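Side-chain contacts in taurocyamine kinase (Schistosoma mansoni, PDB 4WOD), which catalyses the reversible transfer of phosphate between ATP and taurocyamine, using magnesium, in a chain that carries two phosphagen kinase units in tandem: residues G362-E367 / M412-A417; L369-K374 / G416-R421; P553-A558 / V582-H587. The protein carries 4 engineered substitutions. All coordinates share one frame; numbering follows the deposited sequence.

Interaction 1 of 3, residues G362-E367 / M412-A417; sequences GVMPVE and MIRNGA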
ATOM      1  N   GLY A 362      -5.063  -4.121 -20.676  1.00 22.65           N
ATOM      2  CA  GLY A 362      -4.752  -2.854 -20.041  1.00 21.28           C
ATOM      3  C   GLY A 362      -5.880  -2.321 -19.169  1.00 23.07           C
ATOM      4  O   GLY A 362      -5.669  -1.447 -18.327  1.00 20.66           O
ATOM      5  N   VAL A 363      -7.092  -2.830 -19.353  1.00 21.80           N
ATOM      6  CA  VAL A 363      -8.185  -2.388 -18.493  1.00 20.82           C
ATOM      7  C   VAL A 363      -8.053  -3.124 -17.160  1.00 23.33           C
ATOM      8  O   VAL A 363      -7.691  -4.302 -17.128  1.00 24.52           O
ATOM      9  CB  VAL A 363      -9.556  -2.622 -19.141  1.00 20.17           C
ATOM     10  CG1 VAL A 363     -10.675  -2.389 -18.146  1.00 18.71           C
ATOM     11  CG2 VAL A 363      -9.711  -1.695 -20.349  1.00 23.32           C
ATOM     12  N   MET A 364      -8.299  -2.416 -16.064  1.00 21.35           N
ATOM     13  CA  MET A 364      -8.156  -2.992 -14.726  1.00 17.44           C
ATOM     14  C   MET A 364      -8.979  -4.272 -14.538  1.00 22.71           C
ATOM     15  O   MET A 364     -10.169  -4.285 -14.817  1.00 19.89           O
ATOM     16  CB  MET A 364      -8.571  -1.962 -13.688  1.00 19.23           C
ATOM     17  CG  MET A 364      -8.367  -2.385 -12.239  1.00 26.51           C
ATOM     18  SD  MET A 364      -9.266  -1.274 -11.120  1.00 30.71           S
ATOM     19  CE  MET A 364      -9.022  -2.123  -9.557  1.00 22.40           C
ATOM     20  N   PRO A 365      -8.341  -5.361 -14.073  1.00 22.50           N
ATOM     21  CA  PRO A 365      -9.141  -6.551 -13.760  1.00 22.10           C
ATOM     22  C   PRO A 365      -9.866  -6.366 -12.419  1.00 20.80           C
ATOM     23  O   PRO A 365      -9.431  -5.557 -11.604  1.00 20.30           O
ATOM     24  CB  PRO A 365      -8.092  -7.671 -13.708  1.00 25.51           C
ATOM     25  CG  PRO A 365      -6.840  -6.992 -13.335  1.00 22.29           C
ATOM     26  CD  PRO A 365      -6.899  -5.609 -13.939  1.00 20.79           C
ATOM     27  N   VAL A 366     -10.972  -7.070 -12.201  1.00 17.49           N
ATOM     28  CA  VAL A 366     -11.724  -6.878 -10.981  1.00 16.76           C
ATOM     29  C   VAL A 366     -12.196  -8.217 -10.435  1.00 18.47           C
ATOM     30  O   VAL A 366     -12.466  -9.145 -11.203  1.00 16.68           O
ATOM     31  CB  VAL A 366     -12.932  -5.928 -11.201  1.00 18.58           C
ATOM     32  CG1 VAL A 366     -13.979  -6.573 -12.130  1.00 18.52           C
ATOM     33  CG2 VAL A 366     -13.538  -5.472  -9.853  1.00 17.18           C
ATOM     34  N   GLU A 367     -12.281  -8.311  -9.111  1.00 19.29           N
ATOM     35  CA  GLU A 367     -12.827  -9.503  -8.452  1.00 17.95           C
ATOM     36  C   GLU A 367     -14.301  -9.699  -8.852  1.00 24.60           C
ATOM     37  O   GLU A 367     -14.989  -8.731  -9.225  1.00 17.77           O
ATOM     38  CB  GLU A 367     -12.698  -9.372  -6.934  1.00 19.46           C
ATOM     39  CG  GLU A 367     -11.263  -9.183  -6.401  1.00 20.52           C
ATOM     40  CD  GLU A 367     -10.841  -7.716  -6.231  1.00 21.94           C
ATOM     41  OE1 GLU A 367     -11.239  -6.859  -7.050  1.00 19.33           O
ATOM     42  OE2 GLU A 367     -10.103  -7.420  -5.269  1.00 18.04           O
ATOM     43  N   MET A 412     -17.120  -0.692 -10.015  1.00 19.75           N
ATOM     44  CA  MET A 412     -17.529   0.581  -9.438  1.00 21.19           C
ATOM     45  C   MET A 412     -17.819   0.489  -7.931  1.00 19.55           C
ATOM     46  O   MET A 412     -17.737   1.491  -7.233  1.00 17.56           O
ATOM     47  CB  MET A 412     -18.730   1.163 -10.213  1.00 16.96           C
ATOM     48  CG  MET A 412     -20.109   0.609  -9.892  1.00 18.66           C
ATOM     49  SD  MET A 412     -21.422   1.539 -10.790  1.00 32.70           S
ATOM     50  CE  MET A 412     -20.654   1.638 -12.389  1.00 15.84           C
ATOM     51  N   ILE A 413     -18.085  -0.703  -7.408  1.00 19.15           N
ATOM     52  CA  ILE A 413     -18.247  -0.819  -5.955  1.00 20.76           C
ATOM     53  C   ILE A 413     -16.935  -1.178  -5.229  1.00 18.99           C
ATOM     54  O   ILE A 413     -16.885  -1.153  -3.994  1.00 22.06           O
ATOM     55  CB  ILE A 413     -19.323  -1.876  -5.568  1.00 21.14           C
ATOM     56  CG1 ILE A 413     -18.828  -3.287  -5.894  1.00 17.53           C
ATOM     57  CG2 ILE A 413     -20.684  -1.556  -6.231  1.00 18.61           C
ATOM     58  CD1 ILE A 413     -19.547  -4.374  -5.107  1.00 15.89           C
ATOM     59  N   ARG A 414     -15.876  -1.465  -5.983  1.00 20.40           N
ATOM     60  CA  ARG A 414     -14.616  -1.932  -5.401  1.00 22.06           C
ATOM     61  C   ARG A 414     -14.057  -0.975  -4.340  1.00 25.93           C
ATOM     62  O   ARG A 414     -13.597  -1.422  -3.270  1.00 18.83           O
ATOM     63  CB  ARG A 414     -13.561  -2.161  -6.486  1.00 19.04           C
ATOM     64  CG  ARG A 414     -12.391  -2.988  -5.994  1.00 17.15           C
ATOM     65  CD  ARG A 414     -11.313  -3.233  -7.065  1.00 19.56           C
ATOM     66  NE  ARG A 414     -10.352  -4.243  -6.613  1.00 16.91           N
ATOM     67  CZ  ARG A 414      -9.287  -3.977  -5.853  1.00 24.42           C
ATOM     68  NH1 ARG A 414      -9.025  -2.729  -5.468  1.00 21.52           N
ATOM     69  NH2 ARG A 414      -8.483  -4.960  -5.472  1.00 24.32           N
ATOM     70  N   ASN A 415     -14.093   0.330  -4.612  1.00 20.95           N
ATOM     71  CA  ASN A 415     -13.545   1.267  -3.623  1.00 19.55           C
ATOM     72  C   ASN A 415     -14.293   1.139  -2.288  1.00 23.67           C
ATOM     73  O   ASN A 415     -13.686   1.203  -1.214  1.00 23.10           O
ATOM     74  CB  ASN A 415     -13.595   2.728  -4.110  1.00 21.58           C
ATOM     75  CG  ASN A 415     -15.005   3.238  -4.310  1.00 19.55           C
ATOM     76  OD1 ASN A 415     -15.757   2.701  -5.101  1.00 23.40           O
ATOM     77  ND2 ASN A 415     -15.384   4.242  -3.546  1.00 21.06           N
ATOM     78  N   GLY A 416     -15.602   0.917  -2.352  1.00 19.39           N
ATOM     79  CA  GLY A 416     -16.400   0.741  -1.149  1.00 19.87           C
ATOM     80  C   GLY A 416     -16.181  -0.608  -0.489  1.00 22.54           C
ATOM     81  O   GLY A 416     -16.105  -0.721   0.743  1.00 21.47           O
ATOM     82  N   ALA A 417     -16.088  -1.644  -1.308  1.00 19.96           N
ATOM     83  CA  ALA A 417     -15.809  -2.983  -0.795  1.00 21.99           C
ATOM     84  C   ALA A 417     -14.556  -3.001   0.093  1.00 23.07           C
ATOM     85  O   ALA A 417     -14.552  -3.610   1.172  1.00 25.98           O
ATOM     86  CB  ALA A 417     -15.661  -3.947  -1.940  1.00 21.85           C
TER

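Interaction 2 of 3, residues L369-K374 / G416-R421; sequences LTYLAK and GAYNNR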
ATOM      1  N   LEU A 369     -18.181  -9.756  -8.772  1.00 16.41           N
ATOM      2  CA  LEU A 369     -19.143  -8.905  -8.084  1.00 17.28           C
ATOM      3  C   LEU A 369     -19.604  -9.490  -6.740  1.00 18.47           C
ATOM      4  O   LEU A 369     -19.666  -8.779  -5.739  1.00 18.73           O
ATOM      5  CB  LEU A 369     -20.349  -8.659  -8.981  1.00 16.83           C
ATOM      6  CG  LEU A 369     -21.497  -7.861  -8.370  1.00 17.49           C
ATOM      7  CD1 LEU A 369     -20.995  -6.497  -7.816  1.00 11.17           C
ATOM      8  CD2 LEU A 369     -22.593  -7.680  -9.406  1.00 16.96           C
ATOM      9  N   THR A 370     -19.918 -10.780  -6.706  1.00 17.78           N
ATOM     10  CA  THR A 370     -20.420 -11.361  -5.453  1.00 22.89           C
ATOM     11  C   THR A 370     -19.351 -11.438  -4.369  1.00 23.28           C
ATOM     12  O   THR A 370     -19.678 -11.425  -3.176  1.00 26.01           O
ATOM     13  CB  THR A 370     -21.001 -12.765  -5.660  1.00 22.73           C
ATOM     14  OG1 THR A 370     -20.008 -13.595  -6.266  1.00 24.10           O
ATOM     15  CG2 THR A 370     -22.234 -12.696  -6.550  1.00 26.43           C
ATOM     16  N   TYR A 371     -18.083 -11.506  -4.773  1.00 21.07           N
ATOM     17  CA  TYR A 371     -16.975 -11.466  -3.811  1.00 24.86           C
ATOM     18  C   TYR A 371     -16.863 -10.079  -3.186  1.00 23.22           C
ATOM     19  O   TYR A 371     -16.735  -9.932  -1.963  1.00 19.92           O
ATOM     20  CB  TYR A 371     -15.647 -11.843  -4.479  1.00 22.28           C
ATOM     21  CG  TYR A 371     -14.432 -11.742  -3.564  1.00 20.46           C
ATOM     22  CD1 TYR A 371     -14.100 -12.785  -2.700  1.00 27.64           C
ATOM     23  CD2 TYR A 371     -13.602 -10.619  -3.578  1.00 19.36           C
ATOM     24  CE1 TYR A 371     -12.993 -12.706  -1.866  1.00 29.78           C
ATOM     25  CE2 TYR A 371     -12.490 -10.533  -2.752  1.00 21.41           C
ATOM     26  CZ  TYR A 371     -12.189 -11.578  -1.890  1.00 30.68           C
ATOM     27  OH  TYR A 371     -11.075 -11.521  -1.056  1.00 27.20           O
ATOM     28  N   LEU A 372     -16.902  -9.060  -4.035  1.00 19.26           N
ATOM     29  CA  LEU A 372     -16.837  -7.682  -3.555  1.00 19.39           C
ATOM     30  C   LEU A 372     -18.060  -7.316  -2.736  1.00 17.61           C
ATOM     31  O   LEU A 372     -17.965  -6.524  -1.804  1.00 19.26           O
ATOM     32  CB  LEU A 372     -16.679  -6.702  -4.730  1.00 16.74           C
ATOM     33  CG  LEU A 372     -15.326  -6.816  -5.434  1.00 17.18           C
ATOM     34  CD1 LEU A 372     -15.254  -5.886  -6.679  1.00 19.05           C
ATOM     35  CD2 LEU A 372     -14.181  -6.539  -4.476  1.00 17.62           C
ATOM     36  N   ALA A 373     -19.215  -7.874  -3.087  1.00 18.76           N
ATOM     37  CA  ALA A 373     -20.434  -7.593  -2.335  1.00 23.10           C
ATOM     38  C   ALA A 373     -20.311  -8.115  -0.894  1.00 27.12           C
ATOM     39  O   ALA A 373     -20.877  -7.534   0.032  1.00 25.16           O
ATOM     40  CB  ALA A 373     -21.641  -8.205  -3.030  1.00 19.26           C
ATOM     41  N   LYS A 374     -19.574  -9.207  -0.711  1.00 23.22           N
ATOM     42  CA  LYS A 374     -19.345  -9.733   0.639  1.00 24.07           C
ATOM     43  C   LYS A 374     -18.450  -8.777   1.422  1.00 24.84           C
ATOM     44  O   LYS A 374     -18.761  -8.440   2.563  1.00 25.56           O
ATOM     45  CB  LYS A 374     -18.736 -11.137   0.596  1.00 25.02           C
ATOM     46  CG  LYS A 374     -19.634 -12.171  -0.074  1.00 33.22           C
ATOM     47  CD  LYS A 374     -19.238 -13.598   0.297  1.00 37.68           C
ATOM     48  CE  LYS A 374     -18.720 -14.385  -0.918  1.00 43.86           C
ATOM     49  NZ  LYS A 374     -19.742 -15.304  -1.505  1.00 42.08           N
ATOM     50  N   GLY A 416     -15.602   0.917  -2.352  1.00 19.39           N
ATOM     51  CA  GLY A 416     -16.400   0.741  -1.149  1.00 19.87           C
ATOM     52  C   GLY A 416     -16.181  -0.608  -0.489  1.00 22.54           C
ATOM     53  O   GLY A 416     -16.105  -0.721   0.743  1.00 21.47           O
ATOM     54  N   ALA A 417     -16.088  -1.644  -1.308  1.00 19.96           N
ATOM     55  CA  ALA A 417     -15.809  -2.983  -0.795  1.00 21.99           C
ATOM     56  C   ALA A 417     -14.556  -3.001   0.093  1.00 23.07           C
ATOM     57  O   ALA A 417     -14.552  -3.610   1.172  1.00 25.98           O
ATOM     58  CB  ALA A 417     -15.661  -3.947  -1.940  1.00 21.85           C
ATOM     59  N   TYR A 418     -13.497  -2.324  -0.346  1.00 21.97           N
ATOM     60  CA  TYR A 418     -12.246  -2.316   0.403  1.00 22.41           C
ATOM     61  C   TYR A 418     -12.057  -1.124   1.337  1.00 23.72           C
ATOM     62  O   TYR A 418     -11.109  -1.105   2.136  1.00 23.41           O
ATOM     63  CB  TYR A 418     -11.067  -2.367  -0.553  1.00 23.19           C
ATOM     64  CG  TYR A 418     -10.815  -3.729  -1.146  1.00 25.99           C
ATOM     65  CD1 TYR A 418     -10.265  -4.747  -0.373  1.00 23.95           C
ATOM     66  CD2 TYR A 418     -11.103  -3.992  -2.485  1.00 22.45           C
ATOM     67  CE1 TYR A 418     -10.018  -6.003  -0.911  1.00 19.52           C
ATOM     68  CE2 TYR A 418     -10.867  -5.250  -3.026  1.00 20.75           C
ATOM     69  CZ  TYR A 418     -10.320  -6.247  -2.231  1.00 21.50           C
ATOM     70  OH  TYR A 418     -10.053  -7.490  -2.776  1.00 19.52           O
ATOM     71  N   ASN A 419     -12.926  -0.126   1.218  1.00 22.38           N
ATOM     72  CA  ASN A 419     -12.945   1.014   2.139  1.00 21.72           C
ATOM     73  C   ASN A 419     -14.369   1.300   2.569  1.00 24.03           C
ATOM     74  O   ASN A 419     -15.057   2.124   1.965  1.00 21.27           O
ATOM     75  CB  ASN A 419     -12.313   2.255   1.496  1.00 20.69           C
ATOM     76  CG  ASN A 419     -10.891   1.997   1.018  1.00 26.04           C
ATOM     77  OD1 ASN A 419      -9.926   2.193   1.764  1.00 25.52           O
ATOM     78  ND2 ASN A 419     -10.755   1.533  -0.227  1.00 22.37           N
ATOM     79  N   ASN A 420     -14.803   0.617   3.629  1.00 21.91           N
ATOM     80  CA  ASN A 420     -16.208   0.592   4.021  1.00 21.34           C
ATOM     81  C   ASN A 420     -16.754   1.933   4.506  1.00 21.40           C
ATOM     82  O   ASN A 420     -17.947   2.065   4.702  1.00 24.14           O
ATOM     83  CB  ASN A 420     -16.436  -0.447   5.130  1.00 26.29           C
ATOM     84  CG  ASN A 420     -16.267  -1.887   4.659  1.00 29.87           C
ATOM     85  OD1 ASN A 420     -16.082  -2.788   5.481  1.00 28.94           O
ATOM     86  ND2 ASN A 420     -16.348  -2.118   3.345  1.00 23.50           N
ATOM     87  N   ARG A 421     -15.888   2.915   4.749  1.00 22.18           N
ATOM     88  CA  ARG A 421     -16.380   4.235   5.138  1.00 23.33           C
ATOM     89  C   ARG A 421     -16.632   5.109   3.904  1.00 22.46           C
ATOM     90  O   ARG A 421     -17.235   6.186   4.001  1.00 22.24           O
ATOM     91  CB  ARG A 421     -15.406   4.926   6.086  1.00 25.80           C
ATOM     92  CG  ARG A 421     -15.209   4.195   7.414  1.00 28.11           C
ATOM     93  CD  ARG A 421     -14.539   5.119   8.429  1.00 37.05           C
ATOM     94  NE  ARG A 421     -13.994   4.400   9.578  1.00 43.02           N
ATOM     95  CZ  ARG A 421     -13.346   4.983  10.586  1.00 42.87           C
ATOM     96  NH1 ARG A 421     -13.164   6.294  10.601  1.00 41.29           N
ATOM     97  NH2 ARG A 421     -12.885   4.254  11.586  1.00 46.63           N
TER
HETATM   98  O   HOH W   1      -9.648  -9.472  -0.940  1.00 22.54           O

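Interaction 3 of 3, residues P553-A558 / V582-H587; sequences PVLRDA and VCEEDH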
ATOM      1  N   PRO A 553      -6.459   5.882  -0.380  1.00 27.68           N
ATOM      2  CA  PRO A 553      -6.798   4.459  -0.532  1.00 26.60           C
ATOM      3  C   PRO A 553      -8.072   4.227  -1.323  1.00 23.96           C
ATOM      4  O   PRO A 553      -8.184   3.213  -2.015  1.00 24.43           O
ATOM      5  CB  PRO A 553      -6.967   3.975   0.919  1.00 27.54           C
ATOM      6  CG  PRO A 553      -7.208   5.207   1.715  1.00 29.55           C
ATOM      7  CD  PRO A 553      -6.412   6.285   1.036  1.00 28.08           C
ATOM      8  N   VAL A 554      -9.022   5.148  -1.200  1.00 25.37           N
ATOM      9  CA  VAL A 554     -10.277   5.054  -1.914  1.00 25.17           C
ATOM     10  C   VAL A 554     -10.018   5.141  -3.408  1.00 22.31           C
ATOM     11  O   VAL A 554     -10.429   4.272  -4.156  1.00 19.93           O
ATOM     12  CB  VAL A 554     -11.257   6.158  -1.484  1.00 27.25           C
ATOM     13  CG1 VAL A 554     -12.469   6.189  -2.413  1.00 24.89           C
ATOM     14  CG2 VAL A 554     -11.674   5.955  -0.037  1.00 26.19           C
ATOM     15  N   LEU A 555      -9.331   6.193  -3.840  1.00 21.15           N
ATOM     16  CA  LEU A 555      -8.992   6.330  -5.249  1.00 22.49           C
ATOM     17  C   LEU A 555      -8.138   5.145  -5.707  1.00 20.43           C
ATOM     18  O   LEU A 555      -8.378   4.581  -6.779  1.00 18.24           O
ATOM     19  CB  LEU A 555      -8.267   7.663  -5.512  1.00 20.55           C
ATOM     20  CG  LEU A 555      -8.038   8.029  -6.984  1.00 23.48           C
ATOM     21  CD1 LEU A 555      -9.269   7.742  -7.816  1.00 27.08           C
ATOM     22  CD2 LEU A 555      -7.625   9.497  -7.138  1.00 22.28           C
ATOM     23  N   ARG A 556      -7.163   4.758  -4.880  1.00 20.69           N
ATOM     24  CA  ARG A 556      -6.276   3.647  -5.205  1.00 19.97           C
ATOM     25  C   ARG A 556      -7.071   2.378  -5.528  1.00 17.71           C
ATOM     26  O   ARG A 556      -6.835   1.739  -6.533  1.00 18.28           O
ATOM     27  CB  ARG A 556      -5.303   3.362  -4.052  1.00 22.33           C
ATOM     28  CG  ARG A 556      -4.277   2.269  -4.343  1.00 23.28           C
ATOM     29  CD  ARG A 556      -3.669   1.734  -3.035  1.00 23.85           C
ATOM     30  NE  ARG A 556      -4.712   1.159  -2.186  1.00 25.66           N
ATOM     31  CZ  ARG A 556      -4.591   0.925  -0.881  1.00 27.49           C
ATOM     32  NH1 ARG A 556      -3.469   1.241  -0.247  1.00 25.90           N
ATOM     33  NH2 ARG A 556      -5.605   0.392  -0.204  1.00 29.43           N
ATOM     34  N   ASP A 557      -8.010   2.026  -4.668  1.00 21.01           N
ATOM     35  CA  ASP A 557      -8.713   0.758  -4.835  1.00 21.98           C
ATOM     36  C   ASP A 557      -9.781   0.809  -5.948  1.00 25.01           C
ATOM     37  O   ASP A 557     -10.241  -0.235  -6.434  1.00 21.82           O
ATOM     38  CB  ASP A 557      -9.312   0.343  -3.496  1.00 22.27           C
ATOM     39  CG  ASP A 557      -8.237   0.064  -2.449  1.00 20.74           C
ATOM     40  OD1 ASP A 557      -7.077  -0.137  -2.849  1.00 23.93           O
ATOM     41  OD2 ASP A 557      -8.543   0.062  -1.234  1.00 23.58           O
ATOM     42  N   ALA A 558     -10.151   2.020  -6.368  1.00 19.84           N
ATOM     43  CA  ALA A 558     -10.923   2.202  -7.592  1.00 18.86           C
ATOM     44  C   ALA A 558     -10.046   2.060  -8.838  1.00 21.02           C
ATOM     45  O   ALA A 558     -10.556   1.936  -9.947  1.00 17.91           O
ATOM     46  CB  ALA A 558     -11.600   3.559  -7.589  1.00 17.11           C
ATOM     47  N   VAL A 582      -4.815  16.943 -14.277  1.00 17.84           N
ATOM     48  CA  VAL A 582      -5.105  16.057 -15.399  1.00 15.61           C
ATOM     49  C   VAL A 582      -5.120  14.602 -14.934  1.00 19.35           C
ATOM     50  O   VAL A 582      -4.137  14.102 -14.377  1.00 18.78           O
ATOM     51  CB  VAL A 582      -4.090  16.250 -16.536  1.00 16.80           C
ATOM     52  CG1 VAL A 582      -4.375  15.289 -17.678  1.00 18.43           C
ATOM     53  CG2 VAL A 582      -4.146  17.695 -17.045  1.00 18.41           C
ATOM     54  N   CYS A 583      -6.271  13.959 -15.122  1.00 19.12           N
ATOM     55  CA  CYS A 583      -6.419  12.525 -14.911  1.00 18.74           C
ATOM     56  C   CYS A 583      -6.160  12.036 -13.479  1.00 17.16           C
ATOM     57  O   CYS A 583      -5.502  10.999 -13.279  1.00 21.21           O
ATOM     58  CB  CYS A 583      -5.498  11.760 -15.866  1.00 15.97           C
ATOM     59  SG  CYS A 583      -6.006  10.040 -16.092  1.00 23.29           S
ATOM     60  N   GLU A 584      -6.676  12.750 -12.488  1.00 16.45           N
ATOM     61  CA  GLU A 584      -6.669  12.237 -11.115  1.00 21.66           C
ATOM     62  C   GLU A 584      -7.871  11.302 -10.905  1.00 21.26           C
ATOM     63  O   GLU A 584      -7.789  10.099 -11.199  1.00 21.31           O
ATOM     64  CB  GLU A 584      -6.685  13.371 -10.089  1.00 18.23           C
ATOM     65  CG  GLU A 584      -6.513  12.868  -8.674  1.00 25.06           C
ATOM     66  CD  GLU A 584      -6.292  13.984  -7.674  1.00 34.17           C
ATOM     67  OE1 GLU A 584      -5.294  13.904  -6.922  1.00 33.56           O
ATOM     68  OE2 GLU A 584      -7.114  14.932  -7.641  1.00 35.78           O
ATOM     69  N   GLU A 585      -8.987  11.839 -10.417  1.00 18.27           N
ATOM     70  CA  GLU A 585     -10.208  11.027 -10.319  1.00 23.40           C
ATOM     71  C   GLU A 585     -11.070  11.196 -11.560  1.00 22.59           C
ATOM     72  O   GLU A 585     -11.648  10.233 -12.071  1.00 24.90           O
ATOM     73  CB  GLU A 585     -11.025  11.386  -9.086  1.00 23.85           C
ATOM     74  CG  GLU A 585     -12.280  10.537  -8.926  1.00 27.70           C
ATOM     75  CD  GLU A 585     -13.053  10.880  -7.670  1.00 34.13           C
ATOM     76  OE1 GLU A 585     -12.536  10.604  -6.568  1.00 46.71           O
ATOM     77  OE2 GLU A 585     -14.169  11.429  -7.778  1.00 33.68           O
ATOM     78  N   ASP A 586     -11.158  12.434 -12.033  1.00 18.22           N
ATOM     79  CA  ASP A 586     -11.836  12.735 -13.278  1.00 15.83           C
ATOM     80  C   ASP A 586     -10.767  13.073 -14.292  1.00 19.92           C
ATOM     81  O   ASP A 586      -9.629  13.427 -13.899  1.00 13.95           O
ATOM     82  CB  ASP A 586     -12.815  13.909 -13.110  1.00 17.97           C
ATOM     83  CG  ASP A 586     -14.089  13.517 -12.382  1.00 21.13           C
ATOM     84  OD1 ASP A 586     -14.685  12.478 -12.748  1.00 24.84           O
ATOM     85  OD2 ASP A 586     -14.502  14.248 -11.461  1.00 21.74           O
ATOM     86  N   HIS A 587     -11.127  13.003 -15.578  1.00 13.27           N
ATOM     87  CA  HIS A 587     -10.185  13.341 -16.633  1.00 14.89           C
ATOM     88  C   HIS A 587      -9.595  14.721 -16.373  1.00 14.70           C
ATOM     89  O   HIS A 587      -8.416  14.942 -16.601  1.00 15.76           O
ATOM     90  CB  HIS A 587     -10.843  13.304 -18.009  1.00 15.01           C
ATOM     91  CG  HIS A 587     -11.222  11.922 -18.451  1.00 13.35           C
ATOM     92  ND1 HIS A 587     -12.235  11.677 -19.354  1.00 14.86           N
ATOM     93  CD2 HIS A 587     -10.748  10.711 -18.080  1.00 11.81           C
ATOM     94  CE1 HIS A 587     -12.365  10.373 -19.530  1.00 13.40           C
ATOM     95  NE2 HIS A 587     -11.467   9.763 -18.774  1.00 16.37           N
TER

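Interaction 1 of 3, residues G362-E367 / M412-A417
Glu367 and Arg414 meet in a side-on salt bridge, NE and NH2 of the guanidinium each taking one carboxylate oxygen, a pairing likely to favour the charged forms of both. The shorter bond runs from Arg414 NE to Glu367 OE1, 2.8 Å with an N-H...O angle of 162°; it reaches the syn lone pair of OE1 and lies in the guanidinium plane. Its companion, Arg414 NH2 to Glu367 OE2 at 3.0 Å, is more bent and tilted from that plane, in keeping with the 27° between the two flat groups. Arg414 has CG anti to the backbone N, and the straight run from CG to NE spans the gap to Glu367, which bends at chi2 (93°) and crosses the Arg414 side chain at about a right angle. Helix 409-418, which carries the arginine, belongs to the small N-terminal domain of the second phosphagen kinase unit; loop 362-367 leads into the same unit from the long helix 331-355 of the first. Two apolar side chains pack on the aliphatic end of the arginine: the extended Met364 brings CE to 3.6 Å from Arg414 CD, and Val366 CG2 lies 4.2 Å from the same carbon. Flexible, unbranched methionine suits this place, its terminal methyl covering the aliphatic part of a buried arginine. Further bonds hold the pair: NH1 to Asp557 O, NH2 to Asn292 OD1, and Glu367 OE2 to Tyr418 OH.

Interaction 2 of 3, residues L369-K374 / G416-R421
Leu372 turns its CG anti to the carbonyl carbon (chi1 -68°) and then extends through chi2 (176°), which carries CD2 to both Ala417 and Tyr418; a similar first torsion in Tyr418 (chi1 -76°) directs its ring so that CE2 meets Leu372 CD2. Both segments belong to the small helical N-terminal domain of the second phosphagen kinase unit, where the first turns of helix 369-376 pack on the C-terminal end of helix 409-418. The backbones come close, with 5.5 Å between the CA atoms of Leu372 and Ala417, and a small residue fits here: the methyl of Ala417 points at the partner helix, its CB 3.5 Å from Leu372 O and 3.9 Å from Leu372 CD2. Leu372 CD2 also lies 3.8 Å from Tyr418 CE2, oblique to the ring; the leucine and tyrosine side chains cross at about a right angle. Farther out, Tyr418 OH, itself bonded to Glu367, approaches the edge of the Tyr371 ring. Beyond Tyr418 the helix ends, and Asn420 folds back, its ND2 donating to Gly416 O at 3.0 Å in the carbonyl plane. A shared water then joins the two phenols, donating to Tyr418 OH at 2.7 Å and lying 2.5 Å from Tyr371 OH, in the plane of both rings.

Interaction 3 of 3, residues P553-A558 / V582-H587
Leu555 lays its two methyl groups over the bend made by Glu584 and Glu585. CG stands anti to the backbone N (chi1 -171°), which sends the branched end out from helix 553-558 toward loop 582-587. There Leu555 CD2 meets the aliphatic CG of Glu584 at 3.9 Å, the side chains crossing at about a right angle, while Leu555 CD1 sits 4.2 Å from both CA and CB of Glu585. The forked leucine can thus touch two successive residues. Glu584 supplies carbon to the contact and keeps its carboxylate for another partner: extended beyond CG, it carries OE2 to a salt bridge with Arg589. On the helix, Arg556 forms a salt bridge with its neighbour Asp557. The bend in 582-587 is the beta-hairpin connection between antiparallel strands 578-582 and 588-595, and Cys583 N bonds to His587 O across its base. Arg589 probably binds ATP, and the nearest side-chain atoms of Glu585 and Cys631, the probable active-site cysteine, are about 4 Å apart. The contact therefore packs a short helix against a hairpin connection beside the probable guanidino-substrate site of this C-terminal domain; Glu222, at the matching position of the first unit, lines the pocket of the bound arginine.

In the fold
Following the chain from the first kinase unit, the linker after helix 331-355 opens interaction 1 and helix 369-376 opens interaction 2. The end of helix 409-418 closes both, interaction 2 running on into the loop that follows, so their two loops overlap and cross, and the contacts share Gly416 and Ala417. Touching each other as well, they make one continuous cluster between the linker and the small domain. Interaction 3 comes later, closing a separate short loop within the C-terminal domain of the second unit. Its helix 553-558 nevertheless packs on the same helix 409-418. Linker, small domain and catalytic domain are thereby joined around helix 409-418.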